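Local coordinates for protein dihydropyrimidinase (PDB 3SFW) that probably hydrolyses the ring amide bond of dihydropyrimidines, and related cyclic amides, at a two-zinc active site, at residues E164-T169 against A178-H183. Numbering follows the deposited sequence.
Sequences ETLFKT and ALVQVH. With ZN (zinc ion), chain D.
Leu-166 reaches from the helix to two valines on one face of strand 180-182. From CB the chain runs to CG, set anti to the backbone N (chi1 170°), and this torsion carries CG and its two methyls off the helix flank toward the strand. CG branches there, and CD1 makes the contact, 4.0 Å from CG1 of Val-180 and 3.9 Å from CG2 of Val-182, so that one methyl bridges both valines. Leu-166 also packs on Ala-224 and Leu-227 of helix 214-230. One turn further along, CG2 of Thr-169 lies 4.1 Å from CG2 of Val-180, whose two methyls are thus divided between Leu-166 and Thr-169. The hydroxyl of Thr-169 turns back on its own helix: OG1 donates to Thr-165 O at 2.7 Å, with a C=O...donor angle of 146°, while Thr-169 N binds the same oxygen from the opposite face of the carbonyl plane. The OG1 bond satisfies the buried hydroxyl and helps to hold the rotation that presents CG2 to the valine. With the hydroxyl and methyl of Thr-169 cut back to an alanine, Val-180 CG2 would probably be less well covered, and Thr-165 O would keep just the backbone bond from this residue. No hydrogen bond joins the two segments, whose axes run roughly antiparallel, at 152°. Beyond Val-182 the chain brings in His-183, whose ND1 binds zinc at 2.2 Å, with His-239 as a further ligand. Such apolar packing of a helix on the strand that follows it is typical of the TIM barrel of amidohydrolases, where metal ligands sit at the C-terminal ends of the strands.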
# COMPACT_ATOMS: atom_id res chain seq x y z
N GLU A 164 -3.73 13.96 23.48
CA GLU A 164 -3.38 15.36 23.82
C GLU A 164 -1.92 15.50 24.31
O GLU A 164 -1.17 16.37 23.81
CB GLU A 164 -4.38 15.89 24.87
CG GLU A 164 -3.99 17.26 25.41
CD GLU A 164 -4.99 17.81 26.48
OE1 GLU A 164 -4.82 18.98 26.86
OE2 GLU A 164 -5.92 17.09 26.91
N THR A 165 -1.49 14.62 25.21
CA THR A 165 -0.11 14.67 25.67
C THR A 165 0.88 14.41 24.54
O THR A 165 1.89 15.12 24.40
CB THR A 165 0.10 13.71 26.85
OG1 THR A 165 -0.62 14.22 27.97
CG2 THR A 165 1.55 13.63 27.21
N LEU A 166 0.59 13.41 23.73
CA LEU A 166 1.56 13.02 22.69
C LEU A 166 1.63 14.12 21.64
O LEU A 166 2.72 14.52 21.22
CB LEU A 166 1.19 11.64 22.08
CG LEU A 166 2.00 11.27 20.82
CD1 LEU A 166 3.51 11.23 21.16
CD2 LEU A 166 1.53 9.90 20.30
N PHE A 167 0.50 14.69 21.25
CA PHE A 167 0.55 15.72 20.18
C PHE A 167 1.25 17.02 20.66
O PHE A 167 2.11 17.56 19.97
CB PHE A 167 -0.87 16.05 19.72
CG PHE A 167 -0.91 16.91 18.49
CD1 PHE A 167 -1.70 18.05 18.47
CD2 PHE A 167 -0.20 16.56 17.33
CE1 PHE A 167 -1.77 18.85 17.31
CE2 PHE A 167 -0.26 17.34 16.18
CZ PHE A 167 -1.09 18.48 16.16
N LYS A 168 0.88 17.48 21.85
CA LYS A 168 1.55 18.63 22.47
C LYS A 168 3.06 18.41 22.63
O LYS A 168 3.86 19.32 22.37
CB LYS A 168 0.90 18.94 23.81
CG LYS A 168 -0.47 19.58 23.64
CD LYS A 168 -1.05 19.88 25.03
CE LYS A 168 -2.27 20.78 24.92
NZ LYS A 168 -2.71 21.18 26.30
N THR A 169 3.45 17.18 23.00
CA THR A 169 4.85 16.88 23.23
C THR A 169 5.59 16.93 21.90
O THR A 169 6.70 17.49 21.80
CB THR A 169 5.03 15.54 23.91
OG1 THR A 169 4.39 15.57 25.18
CG2 THR A 169 6.53 15.20 24.10
N ALA A 178 13.89 18.26 20.00
CA ALA A 178 13.94 16.96 20.65
C ALA A 178 13.35 15.90 19.74
O ALA A 178 12.43 16.18 18.97
CB ALA A 178 13.15 16.98 22.00
N LEU A 179 13.79 14.67 19.98
CA LEU A 179 13.21 13.48 19.30
C LEU A 179 12.17 12.89 20.29
O LEU A 179 12.44 12.83 21.50
CB LEU A 179 14.34 12.45 19.11
CG LEU A 179 13.95 11.11 18.46
CD1 LEU A 179 13.41 11.34 17.08
CD2 LEU A 179 15.21 10.27 18.44
N VAL A 180 10.98 12.56 19.79
CA VAL A 180 9.93 11.94 20.63
C VAL A 180 9.99 10.43 20.36
O VAL A 180 9.87 10.01 19.22
CB VAL A 180 8.54 12.49 20.33
CG1 VAL A 180 7.48 11.73 21.17
CG2 VAL A 180 8.48 13.99 20.72
N GLN A 181 10.13 9.66 21.44
CA GLN A 181 10.08 8.21 21.42
C GLN A 181 8.68 7.77 21.83
O GLN A 181 8.13 8.34 22.77
CB GLN A 181 11.03 7.68 22.44
CG GLN A 181 12.50 7.91 22.07
CD GLN A 181 13.37 7.71 23.28
OE1 GLN A 181 14.16 6.74 23.36
NE2 GLN A 181 13.22 8.57 24.21
N VAL A 182 8.14 6.73 21.19
CA VAL A 182 6.92 6.14 21.72
C VAL A 182 7.08 4.66 22.02
O VAL A 182 7.57 3.93 21.19
CB VAL A 182 5.74 6.35 20.75
CG1 VAL A 182 4.65 5.42 21.02
CG2 VAL A 182 5.27 7.81 20.80
N HIS A 183 6.43 4.21 23.11
CA HIS A 183 6.04 2.81 23.30
C HIS A 183 4.64 2.69 22.68
O HIS A 183 3.67 3.20 23.25
CB HIS A 183 5.97 2.45 24.82
CG HIS A 183 5.45 1.06 25.08
ND1 HIS A 183 6.19 0.06 25.68
CD2 HIS A 183 4.25 0.49 24.75
CE1 HIS A 183 5.46 -1.04 25.75
NE2 HIS A 183 4.29 -0.81 25.18
ZN ZN D . 8.31 -0.18 26.22
O HOH W 1 8.09 0.06 28.30
O HOH W 2 7.96 -2.19 27.12